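Local coordinates for gamma-glutamyltranspeptidase (Ggt) (Helicobacter pylori 26695, PDB 5BPK), which probably transfers or hydrolyses the gamma-glutamyl group of glutathione and related compounds, as an N-terminal nucleophile (Ntn) hydrolase, at residues B[1-6]-B[15-20]; B[42-47]-B[62-67]; B[73-78]-B[96-101]. One frame throughout, in Å; residues are numbered along the deposited sequence. Where two conformers were deposited one is given.

The three contacts follow one another along the chain, and each touches the bound acivicin-derived group. Contact 1 is the hairpin of strands 2-8 and 13-19. Contact 2 joins two loop segments, 42-47 and 62-67, in the long connection between strands 13-19 and 77-81. Contact 3 packs the approach to strand 77-81 against the start of helix 96-109. The centres of contacts 1 and 3 lie about 11 Å apart, and the two touch, for example where M74 meets T17. Contact 2 is more remote, with its centre about 23 Å from contact 1 and 21 Å from contact 3. Distant parts of the chain thus build one pocket.

Contact 1 of 3, residues B[1-6]-B[15-20]; sequences TTHYSV and SVTYTI. With 4UD ((2S)-amino[(5S)-4,5-dihydro-1,2-oxazol-5-yl]acetic acid), chain O.
H3 reaches across to T17 and S15 on strand 15-19. All three share one face of the sheet. H3 CG is anti to the backbone N (chi1 -178°), which swings the ring toward strand 15-19. H3 CB passes V16 O at 4.0 Å. H3 CG comes closer, 3.6 Å from V16 O, and H3 CD2 lies 4.2 Å from V16 O. H3 ND1 meets T17 OG1 at 2.7 Å, in a hydrogen bond whose donor may be either atom. That oxygen comes in at the ring edge, while V16 O sits over one ring face. H3 CE1 approaches S15 OG to 2.9 Å. At the far end, NE2 donates to S5 OG within its own strand, and S5 OG is also bonded to N165 O. The ring is therefore held at both nitrogens.

The two strands form an antiparallel beta hairpin, with T2-Y18 and Y4-V16 as hydrogen-bonded pairs. A strand of the neighbouring chain extends the sheet beyond strand 15-19. Just before strand 2-6 comes T1, the N-terminal residue. T1 OG1 is covalently bonded to C3 of the inhibitor, at 1.3 Å. A water accepts from both T1 N and I20 N.

On the other side of the sheet, V16 CB lies over one face of the Y4 ring, 3.7 Å from its centroid. Y4 turns its edge toward the face of Y18 in an offset edge-to-face pair, with the planes at 86°. T2 CG2 touches the Y18 ring edge, 3.6 Å from Y18 CE1. Y18 OH bonds to G69 O of the neighbouring chain.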
# COMPACT_ATOMS: atom_id res chain seq x y z
N THR B 1 3.60 -0.48 -5.53
CA THR B 1 2.47 0.13 -4.77
C THR B 1 2.41 1.64 -4.89
O THR B 1 3.39 2.30 -5.22
CB THR B 1 2.63 -0.12 -3.30
OG1 THR B 1 3.78 -0.94 -3.10
CG2 THR B 1 1.37 -0.72 -2.70
N THR B 2 1.25 2.18 -4.57
CA THR B 2 1.12 3.63 -4.49
C THR B 2 -0.01 3.97 -3.52
O THR B 2 -0.96 3.21 -3.37
CB THR B 2 0.89 4.24 -5.90
OG1 THR B 2 1.17 5.65 -5.88
CG2 THR B 2 -0.53 4.00 -6.41
N HIS B 3 0.16 5.07 -2.79
CA HIS B 3 -0.82 5.52 -1.81
C HIS B 3 -1.37 6.88 -2.21
O HIS B 3 -0.62 7.76 -2.62
CB HIS B 3 -0.23 5.63 -0.40
CG HIS B 3 -1.25 6.05 0.60
ND1 HIS B 3 -2.17 5.16 1.10
CD2 HIS B 3 -1.61 7.27 1.06
CE1 HIS B 3 -3.04 5.82 1.86
NE2 HIS B 3 -2.71 7.10 1.86
N TYR B 4 -2.68 7.07 -2.05
CA TYR B 4 -3.26 8.40 -2.16
C TYR B 4 -4.25 8.71 -1.05
O TYR B 4 -4.85 7.82 -0.47
CB TYR B 4 -3.83 8.60 -3.56
CG TYR B 4 -4.95 7.69 -4.02
CD1 TYR B 4 -4.69 6.50 -4.72
CD2 TYR B 4 -6.28 8.05 -3.82
CE1 TYR B 4 -5.73 5.68 -5.18
CE2 TYR B 4 -7.33 7.24 -4.27
CZ TYR B 4 -7.06 6.08 -4.97
OH TYR B 4 -8.11 5.31 -5.42
N SER B 5 -4.38 10.00 -0.74
CA SER B 5 -5.09 10.50 0.41
C SER B 5 -6.01 11.63 -0.03
O SER B 5 -5.58 12.53 -0.78
CB SER B 5 -4.10 11.03 1.45
OG SER B 5 -3.30 9.98 2.01
N VAL B 6 -7.25 11.61 0.47
CA VAL B 6 -8.24 12.62 0.11
C VAL B 6 -9.00 13.05 1.36
O VAL B 6 -9.39 12.22 2.18
CB VAL B 6 -9.28 12.10 -0.93
CG1 VAL B 6 -10.13 13.25 -1.45
CG2 VAL B 6 -8.59 11.36 -2.11
N SER B 15 -8.37 7.08 2.49
CA SER B 15 -6.96 6.75 2.43
C SER B 15 -6.85 5.43 1.68
O SER B 15 -7.37 4.41 2.14
CB SER B 15 -6.41 6.65 3.84
OG SER B 15 -5.00 6.63 3.84
N VAL B 16 -6.24 5.46 0.49
CA VAL B 16 -6.22 4.31 -0.41
C VAL B 16 -4.78 3.90 -0.72
O VAL B 16 -4.00 4.71 -1.22
CB VAL B 16 -6.91 4.61 -1.75
CG1 VAL B 16 -6.88 3.35 -2.64
CG2 VAL B 16 -8.34 5.13 -1.53
N THR B 17 -4.43 2.65 -0.40
CA THR B 17 -3.20 2.06 -0.89
C THR B 17 -3.57 0.92 -1.81
O THR B 17 -4.36 0.02 -1.46
CB THR B 17 -2.27 1.53 0.24
OG1 THR B 17 -2.25 2.44 1.34
CG2 THR B 17 -0.84 1.34 -0.29
N TYR B 18 -3.03 0.95 -3.02
CA TYR B 18 -3.32 -0.12 -3.97
C TYR B 18 -2.14 -0.38 -4.89
O TYR B 18 -1.15 0.38 -4.89
CB TYR B 18 -4.66 0.13 -4.70
CG TYR B 18 -4.66 1.01 -5.95
CD1 TYR B 18 -3.79 2.10 -6.08
CD2 TYR B 18 -5.56 0.78 -6.97
CE1 TYR B 18 -3.80 2.88 -7.23
CE2 TYR B 18 -5.57 1.56 -8.13
CZ TYR B 18 -4.69 2.61 -8.25
OH TYR B 18 -4.68 3.38 -9.39
N THR B 19 -2.19 -1.49 -5.62
CA THR B 19 -0.95 -2.07 -6.12
C THR B 19 -1.14 -3.24 -7.07
O THR B 19 -2.18 -3.90 -7.06
CB THR B 19 -0.11 -2.58 -4.91
OG1 THR B 19 1.24 -2.85 -5.31
CG2 THR B 19 -0.74 -3.82 -4.27
N ILE B 20 -0.10 -3.48 -7.87
CA ILE B 20 0.08 -4.74 -8.58
C ILE B 20 1.29 -5.53 -8.02
O ILE B 20 1.73 -6.50 -8.61
CB ILE B 20 0.16 -4.52 -10.11
CG1 ILE B 20 1.11 -3.37 -10.50
CG2 ILE B 20 -1.24 -4.30 -10.68
CD1 ILE B 20 1.30 -3.23 -12.02
C3 4UD O . 3.52 -1.98 -2.30
C4 4UD O . 2.55 -3.81 -1.51
C5 4UD O . 3.41 -3.41 -2.69
C6 4UD O . 2.68 -5.27 -1.06
C8 4UD O . 1.68 -5.47 0.06
O9 4UD O . 0.52 -5.69 -0.18
O10 4UD O . 2.07 -5.40 1.35
N7 4UD O . 2.34 -6.19 -2.15
O2 4UD O . 2.97 -2.99 -0.43
N1 4UD O . 3.26 -1.84 -1.04
O HOH W 1 2.80 -2.12 -7.97

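Contact 2 of 3, residues B[42-47]-B[62-67]. With 4UD ((2S)-amino[(5S)-4,5-dihydro-1,2-oxazol-5-yl]acetic acid), chain O.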
# COMPACT_ATOMS: atom_id res chain seq x y z
N ASP B 42 2.96 -13.64 -4.66
CA ASP B 42 4.20 -13.65 -3.86
C ASP B 42 4.04 -13.09 -2.43
O ASP B 42 4.97 -13.18 -1.62
CB ASP B 42 5.32 -12.88 -4.58
CG ASP B 42 6.69 -13.10 -3.94
OD1 ASP B 42 7.19 -14.25 -4.01
OD2 ASP B 42 7.25 -12.14 -3.35
N ASP B 43 2.91 -12.47 -2.13
CA ASP B 43 2.64 -12.04 -0.76
C ASP B 43 2.14 -13.18 0.12
O ASP B 43 2.07 -13.01 1.34
CB ASP B 43 1.67 -10.87 -0.73
CG ASP B 43 2.35 -9.53 -1.00
OD1 ASP B 43 3.59 -9.47 -1.14
OD2 ASP B 43 1.61 -8.53 -1.06
N PHE B 44 1.79 -14.32 -0.46
CA PHE B 44 1.61 -15.56 0.31
C PHE B 44 2.96 -16.11 0.74
O PHE B 44 3.99 -15.82 0.12
CB PHE B 44 0.92 -16.66 -0.50
CG PHE B 44 -0.57 -16.48 -0.67
CD1 PHE B 44 -1.43 -16.62 0.41
CD2 PHE B 44 -1.12 -16.19 -1.92
CE1 PHE B 44 -2.80 -16.47 0.26
CE2 PHE B 44 -2.49 -16.05 -2.08
CZ PHE B 44 -3.33 -16.19 -0.98
N SER B 45 2.95 -16.92 1.79
CA SER B 45 4.07 -17.81 2.05
C SER B 45 3.91 -18.99 1.09
O SER B 45 2.97 -19.77 1.21
CB SER B 45 4.09 -18.29 3.50
OG SER B 45 5.16 -19.18 3.71
N ILE B 46 4.82 -19.09 0.12
CA ILE B 46 4.76 -20.14 -0.89
C ILE B 46 5.45 -21.44 -0.44
O ILE B 46 5.28 -22.48 -1.07
CB ILE B 46 5.30 -19.65 -2.26
CG1 ILE B 46 6.81 -19.37 -2.22
CG2 ILE B 46 4.53 -18.40 -2.71
CD1 ILE B 46 7.36 -18.93 -3.55
N LYS B 47 6.21 -21.34 0.65
CA LYS B 47 6.88 -22.44 1.32
C LYS B 47 7.25 -21.96 2.73
O LYS B 47 7.72 -20.83 2.89
CB LYS B 47 8.15 -22.82 0.54
CG LYS B 47 8.92 -24.00 1.14
CD LYS B 47 10.13 -24.37 0.29
CE LYS B 47 11.01 -25.39 0.98
NZ LYS B 47 12.08 -25.88 0.07
N ASN B 62 -0.41 -17.69 6.58
CA ASN B 62 -0.38 -17.03 5.26
C ASN B 62 -0.04 -17.99 4.11
O ASN B 62 0.49 -17.57 3.06
CB ASN B 62 0.59 -15.85 5.29
CG ASN B 62 0.48 -14.96 4.05
OD1 ASN B 62 -0.63 -14.74 3.51
ND2 ASN B 62 1.62 -14.45 3.60
N ALA B 63 -0.37 -19.27 4.28
CA ALA B 63 -0.26 -20.24 3.20
C ALA B 63 -1.35 -20.02 2.14
O ALA B 63 -2.42 -19.44 2.40
CB ALA B 63 -0.34 -21.68 3.76
N ILE B 64 -1.10 -20.53 0.95
CA ILE B 64 -2.04 -20.42 -0.15
C ILE B 64 -3.22 -21.38 0.03
O ILE B 64 -3.03 -22.55 0.38
CB ILE B 64 -1.37 -20.74 -1.51
CG1 ILE B 64 -0.26 -19.73 -1.81
CG2 ILE B 64 -2.42 -20.76 -2.63
CD1 ILE B 64 0.67 -20.15 -2.93
N GLU B 65 -4.42 -20.86 -0.17
CA GLU B 65 -5.65 -21.66 -0.32
C GLU B 65 -6.50 -20.99 -1.40
O GLU B 65 -6.46 -19.76 -1.56
CB GLU B 65 -6.46 -21.70 0.98
CG GLU B 65 -6.22 -22.90 1.86
CD GLU B 65 -7.28 -23.05 2.94
OE1 GLU B 65 -8.35 -23.68 2.70
OE2 GLU B 65 -7.05 -22.54 4.04
N ALA B 66 -7.30 -21.78 -2.11
CA ALA B 66 -8.18 -21.21 -3.13
C ALA B 66 -9.06 -20.14 -2.50
O ALA B 66 -9.55 -20.32 -1.39
CB ALA B 66 -9.04 -22.31 -3.77
N ASN B 67 -9.20 -19.02 -3.22
CA ASN B 67 -10.00 -17.84 -2.82
C ASN B 67 -9.45 -16.98 -1.69
O ASN B 67 -10.00 -15.92 -1.39
CB ASN B 67 -11.45 -18.22 -2.48
CG ASN B 67 -12.20 -18.76 -3.65
OD1 ASN B 67 -12.02 -18.30 -4.78
ND2 ASN B 67 -13.08 -19.74 -3.39
C3 4UD O . 3.52 -1.98 -2.30
C4 4UD O . 2.55 -3.81 -1.51
C5 4UD O . 3.41 -3.41 -2.69
C6 4UD O . 2.68 -5.27 -1.06
C8 4UD O . 1.68 -5.47 0.06
O9 4UD O . 0.52 -5.69 -0.18
O10 4UD O . 2.07 -5.40 1.35
N7 4UD O . 2.34 -6.19 -2.15
O2 4UD O . 2.97 -2.99 -0.43
N1 4UD O . 3.26 -1.84 -1.04
O HOH W 2 1.38 -21.97 0.44
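N62 meets the segment 42-47 with both its side-chain amide and its backbone carbonyl. N62 ND2 donates to D43 O at 2.7 Å, with an N-H...O angle of 164°. The donor lies in the carbonyl plane, on a lone pair, and D43 O is almost in the amide plane of N62. CG of N62 is anti to the backbone N (chi1 -169°), which carries the amide toward D43. The other end of the amide, OD1, accepts from L71 N, so both amide ends are engaged.

The backbone of N62 makes the second bond. S45 N donates to N62 O at 2.8 Å, tilted from the carbonyl plane. One water closes the next step: it donates to S45 O and accepts from I64 N, at 2.9 Å from the latter. A63 O accepts from K68 NZ.

F44 packs beside these links. Its ring presents an edge to N62 O, 3.4 Å from F44 CD1, and a face to I64 CA. The F44 and I64 side chains cross at about a right angle, with I64 CG1 3.5 Å from F44 CG. P70 also touches the F44 side chain.

D43 points its carboxylate away from this junction to the inhibitor. D43 OD2 accepts from inhibitor N7 at 2.7 Å and forms a salt bridge with R103 of the neighbouring chain. E40 OE2 is also close to it. R103 and the inhibitor amino group, which is probably protonated, would offset the nearby E40 and help keep D43 ionised. N62 grips the main chain of the same residue, a second-shell link behind recognition of the inhibitor's amino group.

Contact 3 of 3, residues B[73-78]-B[96-101]. With 4UD ((2S)-amino[(5S)-4,5-dihydro-1,2-oxazol-5-yl]acetic acid), chain O.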
# COMPACT_ATOMS: atom_id res chain seq x y z
N SER B 73 0.99 -5.78 3.87
CA SER B 73 1.52 -4.82 4.84
C SER B 73 0.93 -3.43 4.66
O SER B 73 1.28 -2.51 5.40
CB SER B 73 3.04 -4.72 4.70
OG SER B 73 3.69 -5.95 4.92
N MET B 74 0.06 -3.26 3.66
CA MET B 74 -0.50 -1.93 3.36
C MET B 74 -1.29 -1.38 4.56
O MET B 74 -2.10 -2.09 5.18
CB MET B 74 -1.34 -1.94 2.08
CG MET B 74 -0.47 -2.18 0.82
SD MET B 74 -1.30 -2.03 -0.77
CE MET B 74 -2.24 -3.55 -0.87
N SER B 75 -1.02 -0.12 4.87
CA SER B 75 -1.49 0.52 6.09
C SER B 75 -2.15 1.88 5.81
O SER B 75 -1.77 2.89 6.42
CB SER B 75 -0.32 0.74 7.04
OG SER B 75 0.35 -0.48 7.31
N PRO B 76 -3.14 1.91 4.90
CA PRO B 76 -3.84 3.18 4.75
C PRO B 76 -4.49 3.52 6.07
O PRO B 76 -5.11 2.65 6.70
CB PRO B 76 -4.87 2.90 3.65
CG PRO B 76 -5.10 1.41 3.71
CD PRO B 76 -3.76 0.82 4.13
N THR B 77 -4.29 4.75 6.53
CA THR B 77 -4.61 5.14 7.89
C THR B 77 -5.23 6.52 7.95
O THR B 77 -4.86 7.44 7.20
CB THR B 77 -3.33 5.09 8.77
OG1 THR B 77 -2.80 3.75 8.73
CG2 THR B 77 -3.60 5.48 10.23
N ILE B 78 -6.16 6.67 8.89
CA ILE B 78 -6.74 7.95 9.25
C ILE B 78 -6.57 8.11 10.76
O ILE B 78 -6.89 7.19 11.52
CB ILE B 78 -8.22 8.05 8.84
CG1 ILE B 78 -8.36 7.97 7.32
CG2 ILE B 78 -8.84 9.33 9.39
CD1 ILE B 78 -9.79 7.83 6.83
N ARG B 96 8.24 -2.25 4.49
CA ARG B 96 8.60 -0.94 5.06
C ARG B 96 7.38 -0.03 5.28
O ARG B 96 7.50 1.00 5.92
CB ARG B 96 9.63 -0.21 4.19
CG ARG B 96 11.07 -0.65 4.40
CD ARG B 96 11.39 -2.01 3.84
NE ARG B 96 11.23 -2.09 2.39
CZ ARG B 96 11.59 -3.15 1.66
NH1 ARG B 96 12.16 -4.21 2.22
NH2 ARG B 96 11.40 -3.13 0.35
N ILE B 97 6.21 -0.41 4.77
CA ILE B 97 5.03 0.44 4.89
C ILE B 97 4.72 0.74 6.35
O ILE B 97 4.50 1.90 6.72
CB ILE B 97 3.79 -0.19 4.24
CG1 ILE B 97 3.97 -0.22 2.73
CG2 ILE B 97 2.52 0.61 4.62
CD1 ILE B 97 2.88 -0.95 2.01
N ILE B 98 4.71 -0.31 7.18
CA ILE B 98 4.24 -0.19 8.55
C ILE B 98 5.10 0.80 9.29
O ILE B 98 4.60 1.70 10.00
CB ILE B 98 4.27 -1.55 9.28
CG1 ILE B 98 3.35 -2.54 8.57
CG2 ILE B 98 3.87 -1.38 10.74
CD1 ILE B 98 3.55 -3.96 8.99
N THR B 99 6.42 0.68 9.11
CA THR B 99 7.33 1.54 9.84
C THR B 99 7.35 2.98 9.28
O THR B 99 7.45 3.95 10.04
CB THR B 99 8.75 0.92 9.89
OG1 THR B 99 9.24 0.74 8.55
CG2 THR B 99 8.72 -0.43 10.63
N THR B 100 7.20 3.12 7.96
CA THR B 100 7.11 4.45 7.35
C THR B 100 5.90 5.21 7.89
O THR B 100 6.03 6.36 8.32
CB THR B 100 7.03 4.34 5.81
OG1 THR B 100 8.34 4.04 5.29
CG2 THR B 100 6.54 5.64 5.18
N VAL B 101 4.74 4.56 7.90
CA VAL B 101 3.52 5.24 8.33
C VAL B 101 3.59 5.60 9.84
O VAL B 101 3.22 6.70 10.23
CB VAL B 101 2.26 4.40 7.99
CG1 VAL B 101 1.01 4.99 8.63
CG2 VAL B 101 2.08 4.31 6.45
C3 4UD O . 3.52 -1.98 -2.30
C4 4UD O . 2.55 -3.81 -1.51
C5 4UD O . 3.41 -3.41 -2.69
C6 4UD O . 2.68 -5.27 -1.06
C8 4UD O . 1.68 -5.47 0.06
O9 4UD O . 0.52 -5.69 -0.18
O10 4UD O . 2.07 -5.40 1.35
N7 4UD O . 2.34 -6.19 -2.15
O2 4UD O . 2.97 -2.99 -0.43
N1 4UD O . 3.26 -1.84 -1.04
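I97 has CG1 anti to the carbonyl carbon (chi1 -68°) and an extended end (chi2 174°), which puts CD1 against M74 and CG2 against S73. I97 CD1 reaches the inhibitor, 3.2 Å from its O2, and packs 3.8 Å from M74 CG. I97 CG2 lies against the main chain of 73-75, 3.4 Å from S73 O. The M74 chain bends at its last torsion (chi3 -76°). M74 CE ends 3.6 Å from inhibitor O9, and the sulfur rests on T17 of the hairpin.

S75 OG turns back to donate to S73 O at 2.9 Å. The same hydroxyl oxygen lies alongside I97 CG2 and I98 CG1. T77 OG1 repeats the pattern, donating to S75 O from above the carbonyl plane. V101, one helical turn beyond I97, brings CG1 to 4.0 Å from T77 OG1.

S73 N donates to the inhibitor carboxylate O10 at 2.8 Å, in a nearly straight bond. S72 OG and R103 of the neighbouring chain also bond the inhibitor. The packing of I97, I98 and V101 on 73-77 joins helix 96-109 to the run into strand 77-81. It forms one pocket wall, consistent with the helix-on-sheet layering of the Ntn-hydrolase fold.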